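Local coordinates for protein putative aminooxidase (Propionibacterium acnes, PDB 2BAC) that probably isomerises polyunsaturated fatty acids with the help of bound FAD, as a member of the flavin-containing amine oxidoreductase family, at residues 281-286 and 324-329; 290-295 and 311-316. All blocks are in the same frame, centred on the assembly; numbering follows the deposited sequence.

Interaction 1. Residues 281-286 and 324-329. With ODT ((11E,13E,15Z)-octadeca-11,13,15-trienoic acid), chain E.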
ATOM      1  N   TYR A 281      -4.765  -0.211   9.667  1.00 24.29           N
ATOM      2  CA  TYR A 281      -5.598  -1.150   8.899  1.00 24.23           C
ATOM      3  C   TYR A 281      -5.477  -2.561   9.521  1.00 24.77           C
ATOM      4  O   TYR A 281      -4.363  -3.120   9.620  1.00 24.26           O
ATOM      5  CB  TYR A 281      -5.122  -1.113   7.438  1.00 24.06           C
ATOM      6  CG  TYR A 281      -6.005  -1.753   6.390  1.00 24.08           C
ATOM      7  CD1 TYR A 281      -7.399  -1.687   6.471  1.00 23.72           C
ATOM      8  CD2 TYR A 281      -5.432  -2.395   5.266  1.00 24.01           C
ATOM      9  CE1 TYR A 281      -8.207  -2.266   5.487  1.00 23.36           C
ATOM     10  CE2 TYR A 281      -6.229  -2.965   4.273  1.00 23.13           C
ATOM     11  CZ  TYR A 281      -7.615  -2.903   4.397  1.00 23.85           C
ATOM     12  OH  TYR A 281      -8.418  -3.461   3.429  1.00 24.21           O
ATOM     13  N   MET A 282      -6.618  -3.103   9.977  1.00 24.88           N
ATOM     14  CA  MET A 282      -6.651  -4.352  10.746  1.00 24.76           C
ATOM     15  C   MET A 282      -7.302  -5.504   9.994  1.00 23.87           C
ATOM     16  O   MET A 282      -8.428  -5.388   9.520  1.00 23.56           O
ATOM     17  CB  MET A 282      -7.386  -4.162  12.076  1.00 25.24           C
ATOM     18  CG  MET A 282      -7.363  -5.402  12.973  1.00 25.27           C
ATOM     19  SD  MET A 282      -7.698  -4.970  14.684  1.00 28.48           S
ATOM     20  CE  MET A 282      -9.219  -5.837  15.056  1.00 25.65           C
ATOM     21  N   VAL A 283      -6.568  -6.611   9.924  1.00 23.43           N
ATOM     22  CA  VAL A 283      -6.978  -7.820   9.243  1.00 23.28           C
ATOM     23  C   VAL A 283      -7.141  -8.913  10.294  1.00 23.50           C
ATOM     24  O   VAL A 283      -6.312  -9.031  11.209  1.00 23.24           O
ATOM     25  CB  VAL A 283      -5.902  -8.264   8.203  1.00 23.45           C
ATOM     26  CG1 VAL A 283      -6.352  -9.529   7.441  1.00 20.70           C
ATOM     27  CG2 VAL A 283      -5.536  -7.091   7.237  1.00 21.96           C
ATOM     28  N   ASP A 284      -8.213  -9.700  10.172  1.00 23.34           N
ATOM     29  CA  ASP A 284      -8.392 -10.890  10.999  1.00 23.32           C
ATOM     30  C   ASP A 284      -8.610 -12.126  10.130  1.00 23.24           C
ATOM     31  O   ASP A 284      -9.556 -12.149   9.332  1.00 23.70           O
ATOM     32  CB  ASP A 284      -9.580 -10.713  11.946  1.00 23.49           C
ATOM     33  CG  ASP A 284      -9.323  -9.689  13.035  1.00 24.18           C
ATOM     34  OD1 ASP A 284      -9.013 -10.118  14.168  1.00 27.13           O
ATOM     35  OD2 ASP A 284      -9.433  -8.467  12.763  1.00 23.85           O
ATOM     36  N   ALA A 285      -7.743 -13.137  10.288  1.00 22.80           N
ATOM     37  CA  ALA A 285      -7.886 -14.436   9.613  1.00 22.93           C
ATOM     38  C   ALA A 285      -8.859 -15.301  10.376  1.00 23.04           C
ATOM     39  O   ALA A 285      -8.544 -15.739  11.491  1.00 23.20           O
ATOM     40  CB  ALA A 285      -6.546 -15.159   9.523  1.00 22.67           C
ATOM     41  N   CYS A 286     -10.017 -15.565   9.770  1.00 23.28           N
ATOM     42  CA  CYS A 286     -11.144 -16.156  10.475  1.00 23.85           C
ATOM     43  C   CYS A 286     -11.556 -17.481   9.885  1.00 24.62           C
ATOM     44  O   CYS A 286     -11.535 -17.656   8.671  1.00 25.59           O
ATOM     45  CB  CYS A 286     -12.372 -15.237  10.444  1.00 23.99           C
ATOM     46  SG  CYS A 286     -12.141 -13.532  11.029  1.00 25.19           S
ATOM     47  N   ILE A 324      -9.547 -20.065   5.491  1.00 21.87           N
ATOM     48  CA  ILE A 324      -9.508 -18.749   6.083  1.00 21.79           C
ATOM     49  C   ILE A 324     -10.260 -17.686   5.300  1.00 21.86           C
ATOM     50  O   ILE A 324     -10.023 -17.474   4.100  1.00 21.14           O
ATOM     51  CB  ILE A 324      -8.047 -18.258   6.230  1.00 21.71           C
ATOM     52  CG1 ILE A 324      -7.262 -19.185   7.172  1.00 21.63           C
ATOM     53  CG2 ILE A 324      -8.032 -16.800   6.703  1.00 21.05           C
ATOM     54  CD1 ILE A 324      -7.731 -19.179   8.642  1.00 22.63           C
ATOM     55  N   ILE A 325     -11.154 -17.002   6.011  1.00 21.61           N
ATOM     56  CA  ILE A 325     -11.753 -15.768   5.524  1.00 21.26           C
ATOM     57  C   ILE A 325     -11.161 -14.599   6.287  1.00 21.05           C
ATOM     58  O   ILE A 325     -11.264 -14.538   7.519  1.00 21.20           O
ATOM     59  CB  ILE A 325     -13.289 -15.734   5.742  1.00 21.39           C
ATOM     60  CG1 ILE A 325     -13.974 -16.918   5.044  1.00 19.23           C
ATOM     61  CG2 ILE A 325     -13.826 -14.380   5.278  1.00 21.41           C
ATOM     62  CD1 ILE A 325     -13.790 -16.934   3.538  1.00 20.02           C
ATOM     63  N   THR A 326     -10.544 -13.673   5.558  1.00 21.00           N
ATOM     64  CA  THR A 326      -9.958 -12.480   6.170  1.00 20.24           C
ATOM     65  C   THR A 326     -10.934 -11.332   6.095  1.00 20.12           C
ATOM     66  O   THR A 326     -11.608 -11.142   5.075  1.00 19.62           O
ATOM     67  CB  THR A 326      -8.596 -12.075   5.535  1.00 20.71           C
ATOM     68  OG1 THR A 326      -8.625 -12.252   4.105  1.00 18.17           O
ATOM     69  CG2 THR A 326      -7.449 -12.901   6.176  1.00 19.19           C
ATOM     70  N   THR A 327     -11.032 -10.600   7.209  1.00 20.41           N
ATOM     71  CA  THR A 327     -11.848  -9.389   7.310  1.00 20.22           C
ATOM     72  C   THR A 327     -10.966  -8.157   7.376  1.00 20.62           C
ATOM     73  O   THR A 327      -9.821  -8.238   7.855  1.00 20.67           O
ATOM     74  CB  THR A 327     -12.725  -9.410   8.564  1.00 20.57           C
ATOM     75  OG1 THR A 327     -11.898  -9.408   9.750  1.00 18.75           O
ATOM     76  CG2 THR A 327     -13.706 -10.633   8.528  1.00 19.22           C
ATOM     77  N   TYR A 328     -11.511  -7.020   6.926  1.00 20.71           N
ATOM     78  CA  TYR A 328     -10.758  -5.760   6.818  1.00 20.68           C
ATOM     79  C   TYR A 328     -11.504  -4.561   7.409  1.00 21.03           C
ATOM     80  O   TYR A 328     -12.664  -4.293   7.047  1.00 20.98           O
ATOM     81  CB  TYR A 328     -10.386  -5.490   5.351  1.00 20.75           C
ATOM     82  CG  TYR A 328      -9.654  -6.657   4.733  1.00 20.72           C
ATOM     83  CD1 TYR A 328      -8.268  -6.682   4.671  1.00 20.67           C
ATOM     84  CD2 TYR A 328     -10.359  -7.780   4.278  1.00 21.96           C
ATOM     85  CE1 TYR A 328      -7.588  -7.774   4.137  1.00 21.55           C
ATOM     86  CE2 TYR A 328      -9.698  -8.884   3.744  1.00 21.17           C
ATOM     87  CZ  TYR A 328      -8.314  -8.881   3.677  1.00 21.98           C
ATOM     88  OH  TYR A 328      -7.675  -9.978   3.154  1.00 20.87           O
ATOM     89  N   LEU A 329     -10.829  -3.838   8.312  1.00 20.96           N
ATOM     90  CA  LEU A 329     -11.408  -2.656   8.966  1.00 21.07           C
ATOM     91  C   LEU A 329     -10.346  -1.580   9.261  1.00 21.54           C
ATOM     92  O   LEU A 329      -9.156  -1.881   9.367  1.00 22.22           O
ATOM     93  CB  LEU A 329     -12.134  -3.058  10.266  1.00 21.01           C
ATOM     94  CG  LEU A 329     -11.330  -3.615  11.459  1.00 20.22           C
ATOM     95  CD1 LEU A 329     -10.824  -2.510  12.353  1.00 17.86           C
ATOM     96  CD2 LEU A 329     -12.176  -4.615  12.282  1.00 21.08           C
TER
HETATM   97  O1  ODT E1001     -13.424  -7.435  -5.048  1.00 41.15           O
HETATM   98  C1  ODT E1001     -13.351  -8.639  -5.348  1.00 39.33           C
HETATM   99  O2  ODT E1001     -13.847  -9.106  -6.400  1.00 40.25           O
HETATM  100  C2  ODT E1001     -12.625  -9.521  -4.374  1.00 37.20           C
HETATM  101  C3  ODT E1001     -11.956  -8.617  -3.339  1.00 35.65           C
HETATM  102  C4  ODT E1001     -11.734  -9.328  -2.012  1.00 34.67           C
HETATM  103  C5  ODT E1001     -11.596  -8.308  -0.890  1.00 33.01           C
HETATM  104  C6  ODT E1001     -10.132  -8.179  -0.521  1.00 32.14           C
HETATM  105  C7  ODT E1001      -9.835  -6.945   0.305  1.00 30.08           C
HETATM  106  C8  ODT E1001      -8.594  -6.254  -0.232  1.00 30.59           C
HETATM  107  C9  ODT E1001      -7.884  -5.647   0.954  1.00 32.43           C
HETATM  108  C10 ODT E1001      -6.823  -4.583   0.680  1.00 32.56           C
HETATM  109  C11 ODT E1001      -6.385  -4.293  -0.738  1.00 32.31           C
HETATM  110  C12 ODT E1001      -5.491  -3.313  -0.761  1.00 33.68           C
HETATM  111  C13 ODT E1001      -4.815  -2.711  -1.906  1.00 34.14           C
HETATM  112  C14 ODT E1001      -4.953  -3.032  -3.174  1.00 33.86           C
HETATM  113  C15 ODT E1001      -4.147  -2.258  -4.113  1.00 33.67           C
HETATM  114  C16 ODT E1001      -4.187  -2.460  -5.433  1.00 34.73           C
HETATM  115  C17 ODT E1001      -5.060  -3.507  -6.106  1.00 33.98           C
HETATM  116  C18 ODT E1001      -4.857  -3.461  -7.613  1.00 33.03           C
HETATM  117  O   HOH W   1     -10.644  -7.110  10.536  1.00 17.11           O
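Tyr328 and Tyr281 meet on the face of an antiparallel strand pair that carries the bound fatty acid ODT. Tyr328 CB lies 3.4 Å from Tyr281 OH, and CG and CD1 of Tyr328 stay close to the same hydroxyl. Tyr328 CE1 reaches Val283 CG2 at 3.8 Å. One face of the Tyr328 ring is covered, toward its rim, by ODT C9, and CD2 and CE2 run beside ODT C7. At the tip, Tyr328 OH lies 2.6 Å from Thr326 OG1, within its own strand. Tyr281 comes to the ligand differently. Its CG is anti to the backbone N (chi1 -167°), which swings the ring toward Tyr328; ODT C10 meets the ring edge, in its plane. The two tyrosine rings meet obliquely, with their planes 36° apart. Tyr281 OH is hydrogen-bonded to Ala167 O, which probably fixes its position 3.3 Å from ODT C9.

Six backbone hydrogen bonds join Met282 to Leu329, Asp284 to Thr327 and Cys286 to Ile325. That from Met282 N to Leu329 O is 2.9 Å long and nearly straight. On the face opposite the tyrosines, Leu329 CD1 packs on Met282 CB. A water there sits between Met282 O, Asp284 OD2 (2.9 Å) and Thr327 OG1 (2.7 Å). Asp284 OD1 is also close to Glu365 OE2, so one of the two acids may be protonated.

FAD touches Tyr281, Val283 and Tyr328, so this face lies where flavin and fatty acid come together. Helix 341-355 packs on Thr327 and Leu329 from the other face. Within the mixed sheet, strand 359-373 flanks 281-286 and strand 312-315 flanks 324-329.

Interaction 2. Residues 290-295 and 311-316. With ODT ((11E,13E,15Z)-octadeca-11,13,15-trienoic acid), chain E.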
ATOM      1  N   GLU A 290     -21.217 -21.198   7.778  1.00 31.18           N
ATOM      2  CA  GLU A 290     -21.925 -20.644   6.638  1.00 31.66           C
ATOM      3  C   GLU A 290     -20.924 -19.919   5.745  1.00 30.82           C
ATOM      4  O   GLU A 290     -20.976 -18.700   5.542  1.00 31.30           O
ATOM      5  CB  GLU A 290     -23.052 -19.718   7.100  1.00 31.92           C
ATOM      6  CG  GLU A 290     -23.992 -20.368   8.096  1.00 33.91           C
ATOM      7  CD  GLU A 290     -24.770 -19.320   8.841  1.00 36.19           C
ATOM      8  OE1 GLU A 290     -25.392 -18.456   8.163  1.00 42.72           O
ATOM      9  OE2 GLU A 290     -24.746 -19.332  10.101  1.00 44.05           O
ATOM     10  N   TYR A 291     -19.999 -20.706   5.229  1.00 29.59           N
ATOM     11  CA  TYR A 291     -18.908 -20.196   4.418  1.00 28.77           C
ATOM     12  C   TYR A 291     -19.464 -19.365   3.278  1.00 28.04           C
ATOM     13  O   TYR A 291     -20.369 -19.810   2.587  1.00 28.28           O
ATOM     14  CB  TYR A 291     -18.153 -21.383   3.855  1.00 27.73           C
ATOM     15  CG  TYR A 291     -16.781 -21.104   3.349  1.00 27.01           C
ATOM     16  CD1 TYR A 291     -15.788 -20.665   4.208  1.00 25.76           C
ATOM     17  CD2 TYR A 291     -16.447 -21.359   2.026  1.00 26.06           C
ATOM     18  CE1 TYR A 291     -14.520 -20.450   3.768  1.00 25.73           C
ATOM     19  CE2 TYR A 291     -15.163 -21.150   1.573  1.00 27.24           C
ATOM     20  CZ  TYR A 291     -14.204 -20.690   2.452  1.00 25.62           C
ATOM     21  OH  TYR A 291     -12.936 -20.474   2.021  1.00 23.97           O
ATOM     22  N   PRO A 292     -18.953 -18.140   3.100  1.00 27.79           N
ATOM     23  CA  PRO A 292     -19.381 -17.364   1.936  1.00 27.41           C
ATOM     24  C   PRO A 292     -19.071 -18.066   0.610  1.00 27.05           C
ATOM     25  O   PRO A 292     -18.204 -18.947   0.564  1.00 27.36           O
ATOM     26  CB  PRO A 292     -18.613 -16.034   2.063  1.00 27.62           C
ATOM     27  CG  PRO A 292     -17.748 -16.126   3.267  1.00 27.20           C
ATOM     28  CD  PRO A 292     -18.014 -17.410   3.980  1.00 27.81           C
ATOM     29  N   THR A 293     -19.806 -17.703  -0.440  1.00 26.32           N
ATOM     30  CA  THR A 293     -19.600 -18.250  -1.787  1.00 25.93           C
ATOM     31  C   THR A 293     -18.857 -17.245  -2.670  1.00 25.24           C
ATOM     32  O   THR A 293     -18.487 -17.548  -3.808  1.00 24.57           O
ATOM     33  CB  THR A 293     -20.963 -18.594  -2.478  1.00 26.67           C
ATOM     34  OG1 THR A 293     -21.847 -17.460  -2.422  1.00 26.98           O
ATOM     35  CG2 THR A 293     -21.629 -19.797  -1.816  1.00 26.17           C
ATOM     36  N   ILE A 294     -18.631 -16.059  -2.105  1.00 24.69           N
ATOM     37  CA  ILE A 294     -18.169 -14.903  -2.807  1.00 24.22           C
ATOM     38  C   ILE A 294     -17.673 -13.877  -1.776  1.00 24.42           C
ATOM     39  O   ILE A 294     -18.010 -13.951  -0.581  1.00 23.78           O
ATOM     40  CB  ILE A 294     -19.327 -14.333  -3.663  1.00 24.48           C
ATOM     41  CG1 ILE A 294     -18.835 -13.276  -4.675  1.00 24.62           C
ATOM     42  CG2 ILE A 294     -20.462 -13.803  -2.778  1.00 24.08           C
ATOM     43  CD1 ILE A 294     -19.821 -13.083  -5.868  1.00 22.84           C
ATOM     44  N   SER A 295     -16.850 -12.933  -2.229  1.00 24.53           N
ATOM     45  CA  SER A 295     -16.341 -11.875  -1.356  1.00 24.49           C
ATOM     46  C   SER A 295     -17.409 -10.799  -1.199  1.00 24.34           C
ATOM     47  O   SER A 295     -18.250 -10.624  -2.080  1.00 24.58           O
ATOM     48  CB  SER A 295     -15.045 -11.297  -1.905  1.00 24.31           C
ATOM     49  OG  SER A 295     -14.016 -12.285  -1.845  1.00 25.57           O
ATOM     50  N   MET A 311     -15.487  -3.514   6.437  1.00 21.16           N
ATOM     51  CA  MET A 311     -15.751  -2.855   5.172  1.00 21.00           C
ATOM     52  C   MET A 311     -15.743  -3.832   4.007  1.00 21.43           C
ATOM     53  O   MET A 311     -16.400  -3.592   2.994  1.00 21.43           O
ATOM     54  CB  MET A 311     -14.688  -1.782   4.940  1.00 20.93           C
ATOM     55  CG  MET A 311     -14.596  -0.743   6.044  1.00 21.14           C
ATOM     56  SD  MET A 311     -13.491   0.597   5.613  1.00 20.95           S
ATOM     57  CE  MET A 311     -11.898  -0.202   5.743  1.00 20.41           C
ATOM     58  N   VAL A 312     -14.980  -4.916   4.145  1.00 21.80           N
ATOM     59  CA  VAL A 312     -14.884  -5.957   3.110  1.00 22.05           C
ATOM     60  C   VAL A 312     -14.336  -7.253   3.738  1.00 22.37           C
ATOM     61  O   VAL A 312     -13.679  -7.218   4.774  1.00 22.30           O
ATOM     62  CB  VAL A 312     -13.944  -5.509   1.955  1.00 22.39           C
ATOM     63  CG1 VAL A 312     -12.527  -5.245   2.507  1.00 22.61           C
ATOM     64  CG2 VAL A 312     -13.905  -6.539   0.807  1.00 21.24           C
ATOM     65  N   TYR A 313     -14.631  -8.398   3.139  1.00 22.78           N
ATOM     66  CA  TYR A 313     -13.996  -9.653   3.565  1.00 22.89           C
ATOM     67  C   TYR A 313     -13.701 -10.527   2.375  1.00 22.56           C
ATOM     68  O   TYR A 313     -14.388 -10.454   1.358  1.00 21.92           O
ATOM     69  CB  TYR A 313     -14.833 -10.419   4.598  1.00 23.72           C
ATOM     70  CG  TYR A 313     -16.230 -10.782   4.148  1.00 24.21           C
ATOM     71  CD1 TYR A 313     -16.469 -11.879   3.325  1.00 23.31           C
ATOM     72  CD2 TYR A 313     -17.315 -10.018   4.551  1.00 24.00           C
ATOM     73  CE1 TYR A 313     -17.767 -12.189   2.918  1.00 23.87           C
ATOM     74  CE2 TYR A 313     -18.600 -10.333   4.168  1.00 23.83           C
ATOM     75  CZ  TYR A 313     -18.829 -11.409   3.358  1.00 24.46           C
ATOM     76  OH  TYR A 313     -20.139 -11.670   2.984  1.00 25.15           O
ATOM     77  N   TYR A 314     -12.695 -11.375   2.530  1.00 22.65           N
ATOM     78  CA  TYR A 314     -12.082 -12.055   1.397  1.00 23.09           C
ATOM     79  C   TYR A 314     -12.363 -13.546   1.348  1.00 22.94           C
ATOM     80  O   TYR A 314     -11.952 -14.305   2.232  1.00 23.31           O
ATOM     81  CB  TYR A 314     -10.573 -11.802   1.413  1.00 23.35           C
ATOM     82  CG  TYR A 314      -9.763 -12.423   0.302  1.00 23.16           C
ATOM     83  CD1 TYR A 314     -10.294 -12.642  -0.979  1.00 23.95           C
ATOM     84  CD2 TYR A 314      -8.423 -12.737   0.516  1.00 24.92           C
ATOM     85  CE1 TYR A 314      -9.509 -13.195  -2.002  1.00 23.31           C
ATOM     86  CE2 TYR A 314      -7.628 -13.277  -0.498  1.00 25.29           C
ATOM     87  CZ  TYR A 314      -8.168 -13.517  -1.751  1.00 24.75           C
ATOM     88  OH  TYR A 314      -7.348 -14.083  -2.717  1.00 22.55           O
ATOM     89  N   HIS A 315     -13.046 -13.943   0.275  1.00 22.97           N
ATOM     90  CA  HIS A 315     -13.322 -15.336  -0.042  1.00 22.62           C
ATOM     91  C   HIS A 315     -12.252 -15.840  -1.016  1.00 22.07           C
ATOM     92  O   HIS A 315     -12.336 -15.601  -2.207  1.00 21.69           O
ATOM     93  CB  HIS A 315     -14.732 -15.451  -0.644  1.00 22.91           C
ATOM     94  CG  HIS A 315     -15.147 -16.848  -0.999  1.00 23.19           C
ATOM     95  ND1 HIS A 315     -15.287 -17.277  -2.303  1.00 24.25           N
ATOM     96  CD2 HIS A 315     -15.462 -17.910  -0.219  1.00 23.66           C
ATOM     97  CE1 HIS A 315     -15.672 -18.541  -2.310  1.00 23.93           C
ATOM     98  NE2 HIS A 315     -15.789 -18.948  -1.059  1.00 24.15           N
ATOM     99  N   ARG A 316     -11.264 -16.559  -0.491  1.00 21.94           N
ATOM    100  CA  ARG A 316     -10.085 -16.967  -1.257  1.00 22.05           C
ATOM    101  C   ARG A 316     -10.194 -18.377  -1.831  1.00 22.01           C
ATOM    102  O   ARG A 316     -10.095 -18.550  -3.030  1.00 22.59           O
ATOM    103  CB  ARG A 316      -8.839 -16.864  -0.371  1.00 21.89           C
ATOM    104  CG  ARG A 316      -7.530 -17.115  -1.086  1.00 21.56           C
ATOM    105  CD  ARG A 316      -6.382 -16.588  -0.277  1.00 21.18           C
ATOM    106  NE  ARG A 316      -5.092 -17.109  -0.713  1.00 19.90           N
ATOM    107  CZ  ARG A 316      -4.391 -16.665  -1.746  1.00 20.59           C
ATOM    108  NH1 ARG A 316      -4.853 -15.698  -2.526  1.00 24.08           N
ATOM    109  NH2 ARG A 316      -3.214 -17.214  -2.022  1.00 21.49           N
TER
HETATM  110  O1  ODT E1001     -13.424  -7.435  -5.048  1.00 41.15           O
HETATM  111  C1  ODT E1001     -13.351  -8.639  -5.348  1.00 39.33           C
HETATM  112  O2  ODT E1001     -13.847  -9.106  -6.400  1.00 40.25           O
HETATM  113  C2  ODT E1001     -12.625  -9.521  -4.374  1.00 37.20           C
HETATM  114  C3  ODT E1001     -11.956  -8.617  -3.339  1.00 35.65           C
HETATM  115  C4  ODT E1001     -11.734  -9.328  -2.012  1.00 34.67           C
HETATM  116  C5  ODT E1001     -11.596  -8.308  -0.890  1.00 33.01           C
HETATM  117  C6  ODT E1001     -10.132  -8.179  -0.521  1.00 32.14           C
HETATM  118  C7  ODT E1001      -9.835  -6.945   0.305  1.00 30.08           C
HETATM  119  C8  ODT E1001      -8.594  -6.254  -0.232  1.00 30.59           C
HETATM  120  C9  ODT E1001      -7.884  -5.647   0.954  1.00 32.43           C
HETATM  121  C10 ODT E1001      -6.823  -4.583   0.680  1.00 32.56           C
HETATM  122  C11 ODT E1001      -6.385  -4.293  -0.738  1.00 32.31           C
HETATM  123  C12 ODT E1001      -5.491  -3.313  -0.761  1.00 33.68           C
HETATM  124  C13 ODT E1001      -4.815  -2.711  -1.906  1.00 34.14           C
HETATM  125  C14 ODT E1001      -4.953  -3.032  -3.174  1.00 33.86           C
HETATM  126  C15 ODT E1001      -4.147  -2.258  -4.113  1.00 33.67           C
HETATM  127  C16 ODT E1001      -4.187  -2.460  -5.433  1.00 34.73           C
HETATM  128  C17 ODT E1001      -5.060  -3.507  -6.106  1.00 33.98           C
HETATM  129  C18 ODT E1001      -4.857  -3.461  -7.613  1.00 33.03           C
HETATM  130  O   HOH W   2     -11.062 -18.608   1.749  1.00 16.72           O
HETATM  131  O   HOH W   3     -20.368 -13.332   0.649  1.00 19.26           O
HETATM  132  O   HOH W   4     -13.285 -13.226  -4.272  1.00 25.80           O
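Ser295 OG accepts the backbone N-H of His315 at 2.9 Å and is also bonded to a water at 2.7 Å. With chi1 at -67°, OG turns away from its own carbonyl carbon and meets the His315 amide. Ser295 OG also lies at the edge of the Tyr314 ring, and 3.7 Å from ODT C4.

The His315 ring lies flat over the peptide between Thr293 and Ile294: Thr293 C is 3.4 Å above its plane, toward the rim. At the ring's edge, Tyr291 CE2 comes within 3.5 Å of His315 NE2, with the two planes at 60°. Pro292 O is close to that nitrogen, but the angle is too poor for a hydrogen bond.

Pro292 CG packs on Tyr313 CE1. A water bridges Ile294 O (2.7 Å) to Tyr313 OH, and another joins Tyr291 OH to Arg316 N. Tyr291 OH is also bonded to Trp317 O. Val312 CG2 touches ODT C5 at 3.4 Å, so the strand lies against the carboxyl half of the fatty acid.

With one direct hydrogen bond, the loop is held to the strand mainly by ring packing and water bridges, so several polar groups here are probably satisfied through water, close to the fatty acid's apolar chain.

Overall arrangement
Interactions 1 and 2 belong to the same mixed sheet, in which strands 325-330 and 312-315 are neighbours. They are tied directly: Thr326 O probably accepts a hydrogen bond from Tyr314 N, and Tyr328 O one from Met311 N. They lie about 10 Å apart, centre to centre. Interaction 1 is fully buried, regular strand pairing with a dense set of backbone bonds, and it reaches the flavin. Interaction 2 is partly buried and joins a loop to a strand, with water and ring packing taking the larger share. Both touch ODT: interaction 1 near the middle of its chain, interaction 2 nearer the carboxylate, which Tyr297 and Arg88 bind.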